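Local coordinates for protein cysteine synthase (Helicobacter pylori, PDB 6AHI) that makes L-cysteine and acetate from O-acetyl-L-serine and hydrogen sulfide with the help of pyridoxal 5'-phosphate, and also has cystathionine beta-synthase activity, at residues P162-E167 against A186-Y191; S174-I179 against L276-R281. All blocks are in the same frame, centred on the assembly; numbering follows the deposited sequence.

Contact 1 (P162-E167 against A186-Y191); sequences PEIVQE and AGTARY
Pro-162 and Tyr-191 mark the nearest backbone approach, CA to CA 7.5 Å, of two helical segments whose axes come within 10.6 Å of each other and cross at -48°. The phenol bridges that gap. With CG trans to its backbone N (chi1 -174°), the Tyr-191 side chain reaches across to Pro-162, whose pyrrolidine lies over one ring face. Pro-162 CG stands 4.2 Å from the ring centroid, 22° off the normal, a CH-pi contact, while Pro-162 CA comes within 3.7 Å of Tyr-191 CE2. Proline suits the place because its compact, rigid ring can lie close over the phenol. At the ring's edge, near its plane, Val-165 CG2 touches Tyr-191 CE2 at 3.8 Å. A turn further back along the second helix, the methyl of Thr-188 (CG2) lies 4.3 Å from Ile-164 CD1. Its hydroxyl is satisfied by Thr-184 O, which lets threonine serve here as an apolar residue. This is helix-helix packing within the helix-strand-helix run 160-195 of a fold-type II pyridoxal-phosphate enzyme. Beyond the pair, helix 151-158 supplies Tyr-157, edge-to-face with Tyr-191, and Tyr-156 against Thr-188; Phe-175 of strand 174-178 also packs on Thr-188.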
loop_
_atom_site.group_PDB
_atom_site.type_symbol
_atom_site.label_atom_id
_atom_site.label_comp_id
_atom_site.label_asym_id
_atom_site.label_seq_id
_atom_site.Cartn_x
_atom_site.Cartn_y
_atom_site.Cartn_z
ATOM N N PRO A 162 1.442 -1.377 -22.763
ATOM C CA PRO A 162 0.176 -1.758 -23.391
ATOM C C PRO A 162 -1.042 -1.476 -22.505
ATOM O O PRO A 162 -2.134 -1.121 -22.986
ATOM C CB PRO A 162 0.298 -3.267 -23.666
ATOM C CG PRO A 162 1.776 -3.555 -23.611
ATOM C CD PRO A 162 2.398 -2.504 -22.710
ATOM N N GLU A 163 -0.860 -1.614 -21.199
ATOM C CA GLU A 163 -1.948 -1.355 -20.247
ATOM C C GLU A 163 -2.342 0.127 -20.318
ATOM O O GLU A 163 -3.490 0.479 -20.315
ATOM C CB GLU A 163 -1.453 -1.768 -18.858
ATOM C CG GLU A 163 -2.518 -2.169 -17.868
ATOM C CD GLU A 163 -1.863 -2.447 -16.528
ATOM O OE1 GLU A 163 -1.385 -3.574 -16.298
ATOM O OE2 GLU A 163 -1.818 -1.513 -15.725
ATOM N N ILE A 164 -1.344 0.999 -20.395
ATOM C CA ILE A 164 -1.561 2.448 -20.498
ATOM C C ILE A 164 -2.367 2.787 -21.753
ATOM O O ILE A 164 -3.313 3.550 -21.685
ATOM C CB ILE A 164 -0.217 3.200 -20.465
ATOM C CG1 ILE A 164 0.332 3.233 -19.032
ATOM C CG2 ILE A 164 -0.365 4.595 -21.061
ATOM C CD1 ILE A 164 1.795 3.589 -18.941
ATOM N N VAL A 165 -1.967 2.251 -22.906
ATOM C CA VAL A 165 -2.677 2.571 -24.131
ATOM C C VAL A 165 -4.094 1.993 -24.084
ATOM O O VAL A 165 -4.991 2.617 -24.607
ATOM C CB VAL A 165 -1.918 2.126 -25.392
ATOM C CG1 VAL A 165 -2.760 2.365 -26.636
ATOM C CG2 VAL A 165 -0.600 2.852 -25.496
ATOM N N GLN A 166 -4.289 0.831 -23.460
ATOM C CA GLN A 166 -5.665 0.281 -23.305
ATOM C C GLN A 166 -6.558 1.248 -22.523
ATOM O O GLN A 166 -7.700 1.400 -22.861
ATOM C CB GLN A 166 -5.675 -1.049 -22.561
ATOM C CG GLN A 166 -5.186 -2.212 -23.402
ATOM C CD GLN A 166 -5.301 -3.523 -22.662
ATOM O OE1 GLN A 166 -6.135 -3.690 -21.765
ATOM N NE2 GLN A 166 -4.450 -4.467 -23.040
ATOM N N GLU A 167 -6.030 1.883 -21.468
ATOM C CA GLU A 167 -6.811 2.773 -20.593
ATOM C C GLU A 167 -6.934 4.179 -21.213
ATOM O O GLU A 167 -7.947 4.840 -21.046
ATOM C CB GLU A 167 -6.149 3.019 -19.229
ATOM C CG GLU A 167 -5.971 1.819 -18.316
ATOM C CD GLU A 167 -5.111 2.112 -17.081
ATOM O OE1 GLU A 167 -3.879 2.282 -17.280
ATOM O OE2 GLU A 167 -5.687 2.208 -15.919
ATOM N N ALA A 186 12.633 3.942 -20.823
ATOM C CA ALA A 186 13.013 3.471 -22.140
ATOM C C ALA A 186 12.017 2.448 -22.697
ATOM O O ALA A 186 11.724 2.459 -23.893
ATOM C CB ALA A 186 14.409 2.873 -22.113
ATOM N N GLY A 187 11.578 1.513 -21.857
ATOM C CA GLY A 187 10.665 0.452 -22.274
ATOM C C GLY A 187 9.295 0.994 -22.683
ATOM O O GLY A 187 8.727 0.635 -23.741
ATOM N N THR A 188 8.775 1.868 -21.836
ATOM C CA THR A 188 7.489 2.479 -22.010
ATOM C C THR A 188 7.551 3.418 -23.218
ATOM O O THR A 188 6.648 3.390 -24.051
ATOM C CB THR A 188 7.024 3.208 -20.749
ATOM O OG1 THR A 188 7.096 2.315 -19.649
ATOM C CG2 THR A 188 5.600 3.717 -20.851
ATOM N N ALA A 189 8.627 4.214 -23.321
ATOM C CA ALA A 189 8.771 5.171 -24.392
ATOM C C ALA A 189 8.802 4.471 -25.751
ATOM O O ALA A 189 8.206 4.958 -26.732
ATOM C CB ALA A 189 9.995 6.016 -24.191
ATOM N N ARG A 190 9.521 3.353 -25.820
ATOM C CA ARG A 190 9.643 2.596 -27.089
ATOM C C ARG A 190 8.257 2.179 -27.560
ATOM O O ARG A 190 7.944 2.364 -28.706
ATOM C CB ARG A 190 10.483 1.337 -26.882
ATOM C CG ARG A 190 10.633 0.486 -28.133
ATOM C CD ARG A 190 11.501 -0.747 -27.980
ATOM N NE ARG A 190 12.303 -0.740 -26.767
ATOM C CZ ARG A 190 13.068 0.268 -26.351
ATOM N NH2 ARG A 190 13.377 0.412 -25.082
ATOM N N TYR A 191 7.475 1.616 -26.661
ATOM C CA TYR A 191 6.110 1.151 -26.997
ATOM C C TYR A 191 5.188 2.312 -27.405
ATOM O O TYR A 191 4.460 2.197 -28.388
ATOM C CB TYR A 191 5.467 0.412 -25.828
ATOM C CG TYR A 191 4.136 -0.205 -26.180
ATOM C CD1 TYR A 191 4.049 -1.458 -26.773
ATOM C CD2 TYR A 191 2.968 0.491 -25.971
ATOM C CE1 TYR A 191 2.829 -2.012 -27.115
ATOM C CE2 TYR A 191 1.736 -0.042 -26.308
ATOM C CZ TYR A 191 1.665 -1.307 -26.850
ATOM O OH TYR A 191 0.448 -1.840 -27.154
#

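Contact 2 (S174-I179 against L276-R281); sequences SFVAGI and LKEAQR
Ser-174 OG donates a hydrogen bond to Glu-278 OE2 at 2.8 Å, joining a sheet strand to the helix packed on it. The hydroxyl meets the oxygen on its anti side and 33° out of the carboxylate plane. Serine fits because its short side chain, pointing at the helix, puts a hydroxyl donor at a buried place where a charged oxygen needs a partner. Beside this bond, Val-176 CG2 rests against the aliphatic part of the glutamate, 4.0 Å from Glu-278 CG, a methyl well matched to the methylenes behind the charge. The bend of the glutamate at chi2 (75°) brings OE2 to Ser-174 OG, with OE1 facing Arg-281. One shell out, Arg-281 NH1 holds Glu-278 OE1 in a salt bridge of 2.7 Å with an N-H...O angle of 150°. The carboxylate's second salt bridge comes from Arg-200 NE, to OE2, which thus has both Ser-174 and Arg-200; the two arginines probably keep the buried acid ionised. Glu-242 pairs with Arg-281 NH2, fixing the guanidinium's other end. Strand 174-178 runs between strands 287-292 and 200-206, hydrogen-bonded to both. In this alpha/beta fold of type II pyridoxal-phosphate enzymes, helix 266-281 packs on the sheet face opposite to the one that Phe-175 presents to helix 183-195, with Ala-279 on Val-288 and Glu-278 on Ile-202.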
loop_
_atom_site.group_PDB
_atom_site.type_symbol
_atom_site.label_atom_id
_atom_site.label_comp_id
_atom_site.label_asym_id
_atom_site.label_seq_id
_atom_site.Cartn_x
_atom_site.Cartn_y
_atom_site.Cartn_z
ATOM N N SER A 174 2.695 13.825 -24.543
ATOM C CA SER A 174 3.984 13.704 -23.923
ATOM C C SER A 174 3.969 12.575 -22.876
ATOM O O SER A 174 2.959 12.302 -22.211
ATOM C CB SER A 174 4.372 15.041 -23.313
ATOM O OG SER A 174 5.687 14.945 -22.742
ATOM N N PHE A 175 5.150 11.962 -22.704
ATOM C CA PHE A 175 5.464 10.987 -21.692
ATOM C C PHE A 175 6.661 11.500 -20.888
ATOM O O PHE A 175 7.720 11.772 -21.427
ATOM C CB PHE A 175 5.770 9.628 -22.309
ATOM C CG PHE A 175 6.232 8.565 -21.341
ATOM C CD1 PHE A 175 5.521 8.322 -20.174
ATOM C CD2 PHE A 175 7.382 7.817 -21.584
ATOM C CE1 PHE A 175 5.931 7.343 -19.286
ATOM C CE2 PHE A 175 7.787 6.844 -20.688
ATOM C CZ PHE A 175 7.065 6.604 -19.544
ATOM N N VAL A 176 6.441 11.647 -19.587
ATOM C CA VAL A 176 7.369 12.209 -18.660
ATOM C C VAL A 176 7.597 11.173 -17.565
ATOM O O VAL A 176 6.626 10.809 -16.894
ATOM C CB VAL A 176 6.792 13.501 -18.048
ATOM C CG1 VAL A 176 7.729 14.089 -17.007
ATOM C CG2 VAL A 176 6.439 14.521 -19.128
ATOM N N ALA A 177 8.852 10.736 -17.353
ATOM C CA ALA A 177 9.097 9.699 -16.354
ATOM C C ALA A 177 10.505 9.839 -15.767
ATOM O O ALA A 177 11.443 10.227 -16.487
ATOM C CB ALA A 177 8.909 8.325 -16.959
ATOM N N GLY A 178 10.609 9.552 -14.473
ATOM C CA GLY A 178 11.874 9.505 -13.758
ATOM C C GLY A 178 12.779 8.396 -14.289
ATOM O O GLY A 178 12.309 7.333 -14.722
ATOM N N ILE A 179 14.088 8.670 -14.239
ATOM C CA ILE A 179 15.136 7.755 -14.677
ATOM C C ILE A 179 16.029 7.444 -13.480
ATOM O O ILE A 179 16.590 8.374 -12.870
ATOM C CB ILE A 179 15.955 8.359 -15.824
ATOM C CG1 ILE A 179 15.120 8.484 -17.095
ATOM C CG2 ILE A 179 17.251 7.567 -16.054
ATOM C CD1 ILE A 179 15.634 9.525 -18.029
ATOM N N LEU A 276 4.148 18.785 -14.713
ATOM C CA LEU A 276 3.494 20.087 -14.614
ATOM C C LEU A 276 4.206 21.113 -15.496
ATOM O O LEU A 276 3.567 21.878 -16.207
ATOM C CB LEU A 276 3.517 20.494 -13.140
ATOM C CG LEU A 276 2.431 21.422 -12.638
ATOM C CD1 LEU A 276 1.059 20.841 -12.980
ATOM C CD2 LEU A 276 2.589 21.622 -11.127
ATOM N N LYS A 277 5.544 21.108 -15.473
ATOM C CA LYS A 277 6.348 21.973 -16.344
ATOM C C LYS A 277 6.120 21.660 -17.819
ATOM O O LYS A 277 5.935 22.588 -18.648
ATOM C CB LYS A 277 7.829 21.868 -15.966
ATOM C CG LYS A 277 8.142 22.528 -14.629
ATOM C CD LYS A 277 9.600 22.442 -14.255
ATOM C CE LYS A 277 9.798 22.806 -12.815
ATOM N NZ LYS A 277 11.234 22.760 -12.466
ATOM N N GLU A 278 6.039 20.372 -18.152
ATOM C CA GLU A 278 5.762 19.973 -19.510
ATOM C C GLU A 278 4.338 20.426 -19.915
ATOM O O GLU A 278 4.171 21.002 -21.005
ATOM C CB GLU A 278 6.046 18.482 -19.688
ATOM C CG GLU A 278 5.630 17.910 -21.042
ATOM C CD GLU A 278 6.504 18.235 -22.253
ATOM O OE1 GLU A 278 7.352 19.139 -22.161
ATOM O OE2 GLU A 278 6.296 17.600 -23.320
ATOM N N ALA A 279 3.320 20.162 -19.089
ATOM C CA ALA A 279 1.939 20.574 -19.444
ATOM C C ALA A 279 1.881 22.093 -19.678
ATOM O O ALA A 279 1.212 22.555 -20.604
ATOM C CB ALA A 279 0.939 20.178 -18.386
ATOM N N GLN A 280 2.635 22.850 -18.864
ATOM C CA GLN A 280 2.584 24.302 -18.907
ATOM C C GLN A 280 3.221 24.842 -20.189
ATOM O O GLN A 280 2.908 25.963 -20.552
ATOM C CB GLN A 280 3.232 24.905 -17.659
ATOM C CG GLN A 280 2.294 24.863 -16.459
ATOM C CD GLN A 280 2.978 25.231 -15.165
ATOM O OE1 GLN A 280 4.189 25.408 -15.116
ATOM N NE2 GLN A 280 2.193 25.385 -14.108
ATOM N N ARG A 281 4.093 24.074 -20.856
ATOM C CA ARG A 281 4.764 24.549 -22.055
ATOM C C ARG A 281 4.040 24.051 -23.314
ATOM O O ARG A 281 4.421 24.426 -24.390
ATOM C CB ARG A 281 6.250 24.158 -22.073
ATOM C CG ARG A 281 6.551 22.688 -22.362
ATOM C CD ARG A 281 8.019 22.345 -22.577
ATOM N NE ARG A 281 8.865 22.673 -21.434
ATOM C CZ ARG A 281 9.258 21.830 -20.473
ATOM N NH1 ARG A 281 9.080 20.520 -20.583
ATOM N NH2 ARG A 281 9.842 22.313 -19.393
#

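In the fold
From the N terminus, the chain enters helix 160-168, then strand 174-178, then helix 183-195, and contact 1 closes this short loop of 18 residues by bringing together the two helices that flank the strand in sequence. Contact 2 starts on that same strand and closes a far longer loop of 96 residues at helix 266-281. The segments alternate, so the loops cross. Their meeting point is Phe-175, which points away from helix 266-281 and places CZ 3.5 Å from Thr-188 CG2. After the strand a glycine-rich turn leads into helix 183-195, and Gly-180 to Thr-184 bind pyridoxal phosphate by similarity. Contact 1 joins helix 160-168 to this unit's helix; contact 2 joins helix 266-281 to its strand from the other sheet face.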